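Local coordinates for Epf (Streptococcus pyogenes, PDB 4ES8), which acts as a cell-surface adhesin that binds to cells through an N-terminal domain containing a carbohydrate-binding module, at residues V157-E162 / K167-G172; I116-G121 / L188-K193; S76-D81 / V99-N104; I176-R179 / P185-L188. One frame throughout, in Å; residues are numbered along the deposited sequence.

Contact 1: residues V157-E162 / K167-G172; sequences VKIEGE and KQREQG. With NA (sodium ion), chain F.
Arg169 turns its guanidinium toward the Glu162 carboxylate, the two planes inclined by 24°, and joins it through a single nitrogen. NH1 donates to OE1 of Glu162 at 2.9 Å with an N-H...O angle of 161°; OE1 lies in the guanidinium plane, but NH1 meets it on the anti side and out of the carboxylate plane, so this is a one-point salt bridge. The arginine chain is extended from CG to NE, and its CD lies 3.4 Å from the same Glu162 OE1. The Ile159 side chain crosses that of Arg169 at about a right angle and sets CD1 3.8 Å from NH1, oblique to the guanidinium. The first segment is the end of strand 154-159, outermost in a seven-stranded antiparallel sheet, and its type II turn from Ile159 to Glu162; the second lies in the loop that leads to strand 172-180. Glu162 OE2 forms a salt bridge with Lys174 and accepts from a water that also takes the N-H of Glu170. Arg169 has further partners in the carbonyls of Val129 and Glu163 and in the ring of Tyr131. A sodium ion sits beside the strand, 2.9 Å from Val157 O, and one of its waters bridges Ile159 N and Glu162 O.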
loop_
_atom_site.group_PDB
_atom_site.type_symbol
_atom_site.label_atom_id
_atom_site.label_comp_id
_atom_site.label_asym_id
_atom_site.label_seq_id
_atom_site.Cartn_x
_atom_site.Cartn_y
_atom_site.Cartn_z
ATOM N N VAL A 157 3.962 -10.220 1.677
ATOM C CA VAL A 157 5.079 -9.260 1.528
ATOM C C VAL A 157 6.202 -9.921 0.765
ATOM O O VAL A 157 6.576 -11.069 1.070
ATOM C CB VAL A 157 5.571 -8.731 2.886
ATOM C CG1 VAL A 157 6.729 -7.738 2.696
ATOM C CG2 VAL A 157 4.423 -8.098 3.675
ATOM N N LYS A 158 6.740 -9.215 -0.241
ATOM C CA LYS A 158 7.812 -9.778 -1.052
ATOM C C LYS A 158 8.775 -8.693 -1.484
ATOM O O LYS A 158 8.355 -7.709 -2.102
ATOM C CB LYS A 158 7.244 -10.509 -2.296
ATOM C CG LYS A 158 8.293 -11.047 -3.284
ATOM C CD LYS A 158 7.641 -11.743 -4.489
ATOM C CE LYS A 158 8.648 -12.240 -5.520
ATOM N NZ LYS A 158 7.953 -12.927 -6.649
ATOM N N ILE A 159 10.063 -8.902 -1.213
ATOM C CA ILE A 159 11.118 -8.025 -1.721
ATOM C C ILE A 159 11.656 -8.693 -2.973
ATOM O O ILE A 159 12.086 -9.863 -2.888
ATOM C CB ILE A 159 12.280 -7.722 -0.739
ATOM C CG1 ILE A 159 11.822 -7.339 0.699
ATOM C CG2 ILE A 159 13.219 -6.662 -1.349
ATOM C CD1 ILE A 159 12.950 -7.542 1.723
ATOM N N GLU A 160 11.662 -7.990 -4.123
ATOM C CA GLU A 160 12.224 -8.635 -5.313
ATOM C C GLU A 160 13.682 -8.977 -5.070
ATOM O O GLU A 160 14.474 -8.110 -4.668
ATOM C CB GLU A 160 12.101 -7.750 -6.580
ATOM C CG GLU A 160 10.658 -7.512 -6.992
ATOM C CD GLU A 160 9.910 -8.774 -7.387
ATOM O OE1 GLU A 160 10.405 -9.503 -8.279
ATOM O OE2 GLU A 160 8.853 -9.054 -6.779
ATOM N N GLY A 161 14.022 -10.254 -5.303
ATOM C CA GLY A 161 15.408 -10.719 -5.231
ATOM C C GLY A 161 16.056 -10.857 -3.868
ATOM O O GLY A 161 17.242 -11.182 -3.787
ATOM N N GLU A 162 15.319 -10.552 -2.787
ATOM C CA GLU A 162 15.879 -10.587 -1.420
ATOM C C GLU A 162 14.918 -11.134 -0.405
ATOM O O GLU A 162 13.717 -11.280 -0.668
ATOM C CB GLU A 162 16.237 -9.167 -0.907
ATOM C CG GLU A 162 16.629 -8.179 -1.948
ATOM C CD GLU A 162 17.488 -7.038 -1.474
ATOM O OE1 GLU A 162 17.269 -6.496 -0.366
ATOM O OE2 GLU A 162 18.327 -6.618 -2.291
ATOM N N LYS A 167 19.921 -8.407 7.250
ATOM C CA LYS A 167 20.946 -8.964 6.369
ATOM C C LYS A 167 21.793 -7.866 5.785
ATOM O O LYS A 167 21.374 -6.709 5.727
ATOM C CB LYS A 167 20.257 -9.692 5.167
ATOM C CG LYS A 167 19.398 -10.898 5.518
ATOM C CD LYS A 167 19.132 -11.745 4.302
ATOM C CE LYS A 167 18.692 -13.134 4.724
ATOM N NZ LYS A 167 19.223 -14.192 3.808
ATOM N N GLN A 168 22.976 -8.234 5.269
ATOM C CA GLN A 168 23.716 -7.322 4.416
ATOM C C GLN A 168 22.961 -7.284 3.073
ATOM O O GLN A 168 22.420 -8.321 2.650
ATOM C CB GLN A 168 25.157 -7.833 4.201
ATOM C CG GLN A 168 26.029 -7.734 5.432
ATOM C CD GLN A 168 27.473 -7.929 5.019
ATOM O OE1 GLN A 168 27.854 -8.967 4.474
ATOM N NE2 GLN A 168 28.287 -6.910 5.208
ATOM N N ARG A 169 22.862 -6.121 2.427
ATOM C CA ARG A 169 22.147 -6.017 1.163
ATOM C C ARG A 169 22.957 -5.250 0.145
ATOM O O ARG A 169 23.747 -4.373 0.522
ATOM C CB ARG A 169 20.783 -5.290 1.362
ATOM C CG ARG A 169 19.870 -5.998 2.358
ATOM C CD ARG A 169 18.515 -5.324 2.522
ATOM N NE ARG A 169 17.827 -6.008 3.620
ATOM C CZ ARG A 169 17.080 -7.101 3.476
ATOM N NH1 ARG A 169 16.750 -7.537 2.259
ATOM N NH2 ARG A 169 16.588 -7.718 4.542
ATOM N N GLU A 170 22.708 -5.514 -1.131
ATOM C CA GLU A 170 23.285 -4.674 -2.171
ATOM C C GLU A 170 22.682 -3.278 -2.064
ATOM O O GLU A 170 21.507 -3.124 -1.685
ATOM C CB GLU A 170 22.958 -5.199 -3.580
ATOM C CG GLU A 170 23.417 -6.576 -3.961
ATOM C CD GLU A 170 23.052 -6.794 -5.420
ATOM O OE1 GLU A 170 23.967 -7.127 -6.204
ATOM O OE2 GLU A 170 21.893 -6.506 -5.802
ATOM N N GLN A 171 23.442 -2.276 -2.446
ATOM C CA GLN A 171 22.917 -0.919 -2.557
ATOM C C GLN A 171 22.308 -0.767 -3.943
ATOM O O GLN A 171 22.846 -1.298 -4.912
ATOM C CB GLN A 171 24.028 0.110 -2.335
ATOM C CG GLN A 171 24.605 -0.001 -0.918
ATOM C CD GLN A 171 25.771 0.909 -0.593
ATOM O OE1 GLN A 171 26.504 0.639 0.371
ATOM N NE2 GLN A 171 25.974 1.998 -1.356
ATOM N N GLY A 172 21.202 -0.062 -4.029
ATOM C CA GLY A 172 20.524 0.138 -5.299
ATOM C C GLY A 172 19.022 0.150 -5.142
ATOM O O GLY A 172 18.501 0.246 -4.028
HETATM NA NA NA F . 8.700 -13.034 0.807
HETATM O O HOH W 1 10.959 -11.325 0.007
HETATM O O HOH W 2 20.737 -7.576 -1.565
HETATM O O HOH W 3 9.260 -12.227 2.830
#

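Contact 2: residues I116-G121 / L188-K193; sequences ITFEQG and LVLLSK
Ile116 opens the contact by turning two methyls on Leu188: its CG2 lies 3.8 Å from Leu188 CD2, and its CD1 is 4.1 Å from Leu188 CD1. With CG1 anti to the carbonyl carbon (chi1 -69°), CG2 stands anti to the backbone N, and both branches touch the leucine. Two residues on, Phe118 meets Leu188 and Leu190. Phe118 CD1 is 3.8 Å from Leu188 CD2, which comes obliquely to the ring, whereas Leu190 sets CD2 over one ring face, 4.1 Å from Phe118 CE2. The strands do not share a sheet: their local axes come no closer than 10.4 Å and their directions differ by 32°, with no hydrogen bond between them. This is face-to-face packing of two antiparallel sheets in a beta sandwich, strand 113-123 on one side and strand 186-194 on the other, a fold consistent with the carbohydrate-binding module of the adhesin. Tyr131 adds an edge-to-face contact to the Phe118 ring. Further along, Gln120 makes no touch with 188-193; its amide is held instead by Gly121 O, which accepts from NE2 at 3.0 Å and 170° with the donor above the carbonyl plane, and by the hydroxyl of Tyr131 at OE1.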
loop_
_atom_site.group_PDB
_atom_site.type_symbol
_atom_site.label_atom_id
_atom_site.label_comp_id
_atom_site.label_asym_id
_atom_site.label_seq_id
_atom_site.Cartn_x
_atom_site.Cartn_y
_atom_site.Cartn_z
ATOM N N ILE A 116 5.931 -0.750 -3.445
ATOM C CA ILE A 116 6.822 0.260 -2.880
ATOM C C ILE A 116 8.144 0.164 -3.609
ATOM O O ILE A 116 8.654 -0.948 -3.840
ATOM C CB ILE A 116 7.030 0.011 -1.367
ATOM C CG1 ILE A 116 5.781 0.273 -0.540
ATOM C CG2 ILE A 116 8.244 0.794 -0.823
ATOM C CD1 ILE A 116 5.932 -0.203 0.944
ATOM N N THR A 117 8.733 1.327 -3.948
ATOM C CA THR A 117 10.065 1.366 -4.543
ATOM C C THR A 117 10.865 2.401 -3.799
ATOM O O THR A 117 10.312 3.397 -3.337
ATOM C CB THR A 117 10.017 1.661 -6.048
ATOM O OG1 THR A 117 9.310 2.882 -6.289
ATOM C CG2 THR A 117 9.365 0.525 -6.847
ATOM N N PHE A 118 12.170 2.171 -3.661
ATOM C CA PHE A 118 13.062 3.149 -3.036
ATOM C C PHE A 118 14.467 2.792 -3.379
ATOM O O PHE A 118 14.698 1.732 -3.959
ATOM C CB PHE A 118 12.876 3.236 -1.502
ATOM C CG PHE A 118 13.122 1.943 -0.752
ATOM C CD1 PHE A 118 12.138 0.970 -0.674
ATOM C CD2 PHE A 118 14.345 1.699 -0.133
ATOM C CE1 PHE A 118 12.374 -0.228 0.021
ATOM C CE2 PHE A 118 14.590 0.490 0.533
ATOM C CZ PHE A 118 13.601 -0.464 0.615
ATOM N N GLU A 119 15.407 3.658 -3.000
ATOM C CA GLU A 119 16.810 3.347 -3.207
ATOM C C GLU A 119 17.446 3.042 -1.873
ATOM O O GLU A 119 17.332 3.843 -0.938
ATOM C CB GLU A 119 17.548 4.529 -3.863
ATOM C CG GLU A 119 17.019 4.882 -5.242
ATOM C CD GLU A 119 17.812 5.993 -5.892
ATOM O OE1 GLU A 119 19.036 5.817 -6.093
ATOM O OE2 GLU A 119 17.196 7.020 -6.245
ATOM N N GLN A 120 18.126 1.912 -1.784
ATOM C CA GLN A 120 18.958 1.606 -0.637
ATOM C C GLN A 120 20.268 2.325 -0.897
ATOM O O GLN A 120 20.988 1.968 -1.852
ATOM C CB GLN A 120 19.162 0.093 -0.472
ATOM C CG GLN A 120 20.204 -0.269 0.583
ATOM C CD GLN A 120 19.719 0.205 1.930
ATOM O OE1 GLN A 120 18.691 -0.260 2.423
ATOM N NE2 GLN A 120 20.396 1.222 2.484
ATOM N N GLY A 121 20.526 3.376 -0.130
ATOM C CA GLY A 121 21.776 4.126 -0.215
ATOM C C GLY A 121 22.864 3.411 0.571
ATOM O O GLY A 121 22.767 2.201 0.859
ATOM N N LEU A 188 6.155 2.076 5.552
ATOM C CA LEU A 188 7.323 1.300 5.195
ATOM C C LEU A 188 8.253 1.432 6.384
ATOM O O LEU A 188 8.576 2.565 6.780
ATOM C CB LEU A 188 7.991 1.800 3.896
ATOM C CG LEU A 188 9.375 1.174 3.599
ATOM C CD1 LEU A 188 9.283 -0.343 3.326
ATOM C CD2 LEU A 188 10.012 1.820 2.385
ATOM N N VAL A 189 8.651 0.309 6.983
ATOM C CA VAL A 189 9.567 0.313 8.121
ATOM C C VAL A 189 10.972 0.016 7.624
ATOM O O VAL A 189 11.211 -1.035 7.019
ATOM C CB VAL A 189 9.146 -0.675 9.243
ATOM C CG1 VAL A 189 9.894 -0.327 10.540
ATOM C CG2 VAL A 189 7.640 -0.610 9.471
ATOM N N LEU A 190 11.877 0.970 7.843
ATOM C CA LEU A 190 13.275 0.867 7.379
ATOM C C LEU A 190 14.148 0.617 8.592
ATOM O O LEU A 190 14.362 1.540 9.398
ATOM C CB LEU A 190 13.677 2.162 6.674
ATOM C CG LEU A 190 12.878 2.436 5.389
ATOM C CD1 LEU A 190 13.049 3.864 4.957
ATOM C CD2 LEU A 190 13.278 1.475 4.260
ATOM N N LEU A 191 14.574 -0.642 8.786
ATOM C CA LEU A 191 15.304 -1.023 9.985
ATOM C C LEU A 191 16.751 -1.285 9.728
ATOM O O LEU A 191 17.115 -1.858 8.700
ATOM C CB LEU A 191 14.695 -2.294 10.641
ATOM C CG LEU A 191 13.182 -2.257 10.875
ATOM C CD1 LEU A 191 12.454 -3.009 9.775
ATOM C CD2 LEU A 191 12.828 -2.879 12.221
ATOM N N SER A 192 17.592 -0.895 10.696
ATOM C CA SER A 192 19.019 -1.225 10.609
ATOM C C SER A 192 19.523 -1.577 11.986
ATOM O O SER A 192 18.872 -1.269 12.992
ATOM C CB SER A 192 19.823 -0.077 9.999
ATOM O OG SER A 192 19.714 1.130 10.736
ATOM N N LYS A 193 20.674 -2.249 12.045
ATOM C CA LYS A 193 21.222 -2.580 13.341
ATOM C C LYS A 193 22.712 -2.802 13.266
ATOM O O LYS A 193 23.256 -3.051 12.184
ATOM C CB LYS A 193 20.504 -3.795 13.953
ATOM C CG LYS A 193 20.923 -5.141 13.418
ATOM C CD LYS A 193 20.381 -6.247 14.342
ATOM C CE LYS A 193 20.428 -7.618 13.744
ATOM N NZ LYS A 193 19.754 -8.609 14.628
#

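Contact 3: residues S76-D81 / V99-N104; sequences SYIKID and VAFKVN
Ile78 and Phe101 make the close-packed part of this contact. The CG2 methyl of Ile78 comes to the ring edge, near the ring plane, 3.7 Å from Phe101 CE1 and 3.8 Å from Phe101 CZ, while the two side chains run past each other in opposite directions. The isoleucine holds CG1 between its backbone N and carbonyl carbon (chi1 59°), and CG2 is the branch that reaches across. The same methyl also touches Val99, though less closely, with Ile78 CG2 at 4.2 Å from Val99 CG1. At the start of the strand Ser76 adds its CB, 3.7 Å from Val99 CG2, and its OG lies as near to that methyl. Toward the other end the packing thins out, and the side chain of Ile80 stays clear of 99-104. The outward face of the strand is looser still: Tyr77 and Lys79, both partly exposed, direct their CB atoms away. Strand 76-80 and strand 97-105 lie in different sheets of the sandwich, with local axes 9.5 Å apart at closest and 23° between their directions. The Ser76 hydroxyl is engaged by Tyr97 and His55, and Ala87 and Ile85 of strand 84-89 pack on Phe101. With no hydrogen bond crossing between the segments, the sheets are joined here by van der Waals contacts, mostly between carbons, and the serine hydroxyl at the interface is satisfied by neighbours outside it.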
loop_
_atom_site.group_PDB
_atom_site.type_symbol
_atom_site.label_atom_id
_atom_site.label_comp_id
_atom_site.label_asym_id
_atom_site.label_seq_id
_atom_site.Cartn_x
_atom_site.Cartn_y
_atom_site.Cartn_z
ATOM N N SER A 76 22.927 7.044 18.816
ATOM C CA SER A 76 22.578 7.140 17.414
ATOM C C SER A 76 22.206 8.574 17.099
ATOM O O SER A 76 21.772 9.324 17.991
ATOM C CB SER A 76 21.431 6.184 17.063
ATOM O OG SER A 76 20.361 6.303 17.999
ATOM N N TYR A 77 22.450 8.981 15.850
ATOM C CA TYR A 77 21.990 10.242 15.298
ATOM C C TYR A 77 21.134 9.898 14.114
ATOM O O TYR A 77 21.349 8.855 13.486
ATOM C CB TYR A 77 23.176 11.143 14.850
ATOM C CG TYR A 77 23.936 11.792 15.989
ATOM C CD1 TYR A 77 24.651 11.023 16.910
ATOM C CD2 TYR A 77 23.997 13.177 16.108
ATOM C CE1 TYR A 77 25.357 11.624 17.962
ATOM C CE2 TYR A 77 24.716 13.786 17.139
ATOM C CZ TYR A 77 25.391 13.006 18.060
ATOM O OH TYR A 77 26.073 13.622 19.096
ATOM N N ILE A 78 20.190 10.771 13.776
ATOM C CA ILE A 78 19.281 10.544 12.646
ATOM C C ILE A 78 19.218 11.804 11.791
ATOM O O ILE A 78 19.423 12.914 12.304
ATOM C CB ILE A 78 17.893 10.113 13.154
ATOM C CG1 ILE A 78 17.258 11.186 14.082
ATOM C CG2 ILE A 78 18.000 8.708 13.834
ATOM C CD1 ILE A 78 15.823 10.798 14.561
ATOM N N LYS A 79 18.913 11.644 10.495
ATOM C CA LYS A 79 18.894 12.803 9.588
ATOM C C LYS A 79 17.851 12.605 8.527
ATOM O O LYS A 79 17.747 11.511 7.946
ATOM C CB LYS A 79 20.279 13.014 8.939
ATOM C CG LYS A 79 20.382 14.210 7.990
ATOM C CD LYS A 79 21.846 14.447 7.497
ATOM C CE LYS A 79 22.439 13.305 6.682
ATOM N NZ LYS A 79 21.752 13.108 5.371
ATOM N N ILE A 80 17.062 13.656 8.286
ATOM C CA ILE A 80 16.021 13.581 7.274
ATOM C C ILE A 80 16.049 14.831 6.418
ATOM O O ILE A 80 16.444 15.932 6.880
ATOM C CB ILE A 80 14.630 13.396 7.958
ATOM C CG1 ILE A 80 13.568 12.848 6.997
ATOM C CG2 ILE A 80 14.152 14.693 8.668
ATOM C CD1 ILE A 80 12.264 12.383 7.760
ATOM N N ASP A 81 15.684 14.649 5.163
ATOM C CA ASP A 81 15.511 15.786 4.273
ATOM C C ASP A 81 14.420 15.425 3.266
ATOM O O ASP A 81 13.753 14.382 3.402
ATOM C CB ASP A 81 16.831 16.246 3.641
ATOM C CG ASP A 81 17.502 15.244 2.749
ATOM O OD1 ASP A 81 16.787 14.380 2.175
ATOM O OD2 ASP A 81 18.735 15.331 2.593
ATOM N N VAL A 99 18.088 1.010 15.060
ATOM C CA VAL A 99 17.278 2.210 14.789
ATOM C C VAL A 99 16.314 1.848 13.652
ATOM O O VAL A 99 16.725 1.223 12.670
ATOM C CB VAL A 99 18.151 3.438 14.420
ATOM C CG1 VAL A 99 17.294 4.606 13.930
ATOM C CG2 VAL A 99 19.020 3.862 15.599
ATOM N N ALA A 100 15.047 2.259 13.763
ATOM C CA ALA A 100 14.078 2.021 12.698
ATOM C C ALA A 100 13.355 3.300 12.392
ATOM O O ALA A 100 13.044 4.073 13.312
ATOM C CB ALA A 100 13.085 0.951 13.099
ATOM N N PHE A 101 13.035 3.493 11.117
ATOM C CA PHE A 101 12.201 4.604 10.682
ATOM C C PHE A 101 10.869 4.099 10.150
ATOM O O PHE A 101 10.797 3.008 9.578
ATOM C CB PHE A 101 12.901 5.397 9.568
ATOM C CG PHE A 101 14.252 5.917 9.999
ATOM C CD1 PHE A 101 14.362 6.843 11.028
ATOM C CD2 PHE A 101 15.413 5.502 9.352
ATOM C CE1 PHE A 101 15.612 7.312 11.437
ATOM C CE2 PHE A 101 16.654 5.977 9.754
ATOM C CZ PHE A 101 16.750 6.897 10.781
ATOM N N LYS A 102 9.814 4.903 10.294
ATOM C CA LYS A 102 8.550 4.606 9.646
ATOM C C LYS A 102 8.255 5.739 8.699
ATOM O O LYS A 102 8.154 6.902 9.128
ATOM C CB LYS A 102 7.396 4.413 10.659
ATOM C CG LYS A 102 7.383 3.017 11.260
ATOM C CD LYS A 102 6.127 2.806 12.127
ATOM C CE LYS A 102 5.856 1.348 12.337
ATOM N NZ LYS A 102 4.523 1.129 13.006
ATOM N N VAL A 103 8.153 5.424 7.412
ATOM C CA VAL A 103 7.764 6.410 6.396
ATOM C C VAL A 103 6.333 6.091 6.024
ATOM O O VAL A 103 6.011 4.980 5.562
ATOM C CB VAL A 103 8.705 6.420 5.192
ATOM C CG1 VAL A 103 8.217 7.454 4.180
ATOM C CG2 VAL A 103 10.122 6.769 5.633
ATOM N N ASN A 104 5.439 7.029 6.348
ATOM C CA ASN A 104 4.015 6.802 6.202
ATOM C C ASN A 104 3.500 6.873 4.772
ATOM O O ASN A 104 4.085 7.550 3.922
ATOM C CB ASN A 104 3.228 7.815 7.030
ATOM C CG ASN A 104 3.185 7.483 8.503
ATOM O OD1 ASN A 104 3.710 6.460 8.970
ATOM N ND2 ASN A 104 2.568 8.371 9.280
#

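Contact 4: residues I176-R179 / P185-L188; sequences ISFR and PMSL
Ile176 places CG1 anti to the carbonyl carbon (chi1 -58°) and extends the chain beyond it (chi2 173°), which carries its CD1 out to Leu188. From the other side Leu188 swings CG anti to its backbone N (chi1 170°), and the two methyl ends meet with Ile176 CD1 4.0 Å from Leu188 CD1. The leucine's CB does not aim at 176-179; the branch ending in CD1 makes up the distance. The second meeting, between Phe178 and Met186, is wider: Phe178 CE2 lies 4.3 Å from Met186 SD. The sulfur comes obliquely to the ring, as an apolar contact. Ile176 and Met186 each have a second deposited conformer; both distances hold for one of the two and are to that extent tentative.

Strands 172-180 and 186-194 follow one another in the chain but belong to opposing sheets of the beta sandwich, so the short connection between them passes from one sheet to the other. The nearest CA pair, Ile176 and Leu188, is 9.4 Å apart, a spacing bridged by side chains. Ile133 of strand 127-135 packs on both Phe178 and Met186, and Val157 also covers Phe178. Arg179 forms a salt bridge with Asp113.

The four touching side chains are all buried and no hydrogen bond links the segments. Cohesion at this point of the core therefore probably rests on dispersion and the exclusion of water.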
loop_
_atom_site.group_PDB
_atom_site.type_symbol
_atom_site.label_atom_id
_atom_site.label_comp_id
_atom_site.label_asym_id
_atom_site.label_seq_id
_atom_site.Cartn_x
_atom_site.Cartn_y
_atom_site.Cartn_z
ATOM N N ILE A 176 9.238 -3.640 -3.188
ATOM C CA ILE A 176 8.524 -4.438 -2.192
ATOM C C ILE A 176 7.065 -4.418 -2.539
ATOM O O ILE A 176 6.515 -3.334 -2.733
ATOM C CB ILE A 176 8.751 -3.939 -0.745
ATOM C CG1 ILE A 176 10.257 -3.934 -0.384
ATOM C CG2 ILE A 176 7.919 -4.775 0.266
ATOM C CD1 ILE A 176 10.611 -3.300 0.979
ATOM N N SER A 177 6.434 -5.598 -2.648
ATOM C CA SER A 177 5.006 -5.632 -2.944
ATOM C C SER A 177 4.287 -6.288 -1.768
ATOM O O SER A 177 4.892 -7.085 -1.046
ATOM C CB SER A 177 4.727 -6.372 -4.249
ATOM O OG SER A 177 5.200 -7.707 -4.231
ATOM N N PHE A 178 3.020 -5.916 -1.550
ATOM C CA PHE A 178 2.247 -6.486 -0.459
ATOM C C PHE A 178 0.784 -6.229 -0.706
ATOM O O PHE A 178 0.424 -5.362 -1.508
ATOM C CB PHE A 178 2.659 -5.925 0.919
ATOM C CG PHE A 178 2.337 -4.466 1.113
ATOM C CD1 PHE A 178 3.144 -3.475 0.555
ATOM C CD2 PHE A 178 1.213 -4.075 1.834
ATOM C CE1 PHE A 178 2.829 -2.120 0.719
ATOM C CE2 PHE A 178 0.907 -2.719 2.005
ATOM C CZ PHE A 178 1.721 -1.753 1.450
ATOM N N ARG A 179 -0.048 -6.947 0.033
ATOM C CA ARG A 179 -1.502 -6.747 0.019
ATOM C C ARG A 179 -1.938 -6.244 1.387
ATOM O O ARG A 179 -1.504 -6.790 2.413
ATOM C CB ARG A 179 -2.219 -8.080 -0.310
ATOM C CG ARG A 179 -3.736 -7.987 -0.283
ATOM C CD ARG A 179 -4.380 -9.243 -0.881
ATOM N NE ARG A 179 -4.278 -9.184 -2.343
ATOM C CZ ARG A 179 -4.734 -10.113 -3.179
ATOM N NH1 ARG A 179 -5.317 -11.211 -2.712
ATOM N NH2 ARG A 179 -4.614 -9.946 -4.489
ATOM N N PRO A 185 -3.882 4.513 6.586
ATOM C CA PRO A 185 -2.442 4.706 6.340
ATOM C C PRO A 185 -1.616 3.606 6.992
ATOM O O PRO A 185 -1.987 3.080 8.051
ATOM C CB PRO A 185 -2.136 6.062 7.005
ATOM C CG PRO A 185 -3.217 6.234 8.047
ATOM C CD PRO A 185 -4.441 5.581 7.449
ATOM N N MET A 186 -0.510 3.268 6.338
ATOM C CA MET A 186 0.456 2.298 6.848
ATOM C C MET A 186 1.843 2.901 6.745
ATOM O O MET A 186 1.964 4.095 6.482
ATOM C CB MET A 186 0.353 0.978 6.074
ATOM C CG MET A 186 -0.930 0.220 6.388
ATOM S SD MET A 186 -1.009 -1.374 5.576
ATOM C CE MET A 186 0.190 -2.154 6.335
ATOM N N SER A 187 2.882 2.116 6.999
ATOM C CA SER A 187 4.231 2.638 6.846
ATOM C C SER A 187 5.136 1.586 6.230
ATOM O O SER A 187 4.910 0.372 6.363
ATOM C CB SER A 187 4.822 3.102 8.184
ATOM O OG SER A 187 5.022 2.030 9.091
ATOM N N LEU A 188 6.155 2.076 5.552
ATOM C CA LEU A 188 7.323 1.300 5.195
ATOM C C LEU A 188 8.253 1.432 6.384
ATOM O O LEU A 188 8.576 2.565 6.780
ATOM C CB LEU A 188 7.991 1.800 3.896
ATOM C CG LEU A 188 9.375 1.174 3.599
ATOM C CD1 LEU A 188 9.283 -0.343 3.326
ATOM C CD2 LEU A 188 10.012 1.820 2.385
#

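Along the chain, contact 3 closes first; contact 1 then falls inside the long loop closed by contact 2, and contact 4 ends on the same stretch as contact 2, sharing Leu188. Contacts 2, 3 and 4 each span the two facing sheets, whereas contact 1 lies at the edge of one, at the end of strand 154-159 and the loop after it. Strands 97-105 and 186-194 are neighbours, so contacts 2 and 3 have centres about 10 Å apart, linked by a probable backbone hydrogen bond, Leu190 N to Phe101 O, 2.9 Å. Contacts 1 and 3 are about 19 Å apart between centres. Contacts 2, 3 and 4 sample the sandwich's buried interior; contact 1 lies at its margin.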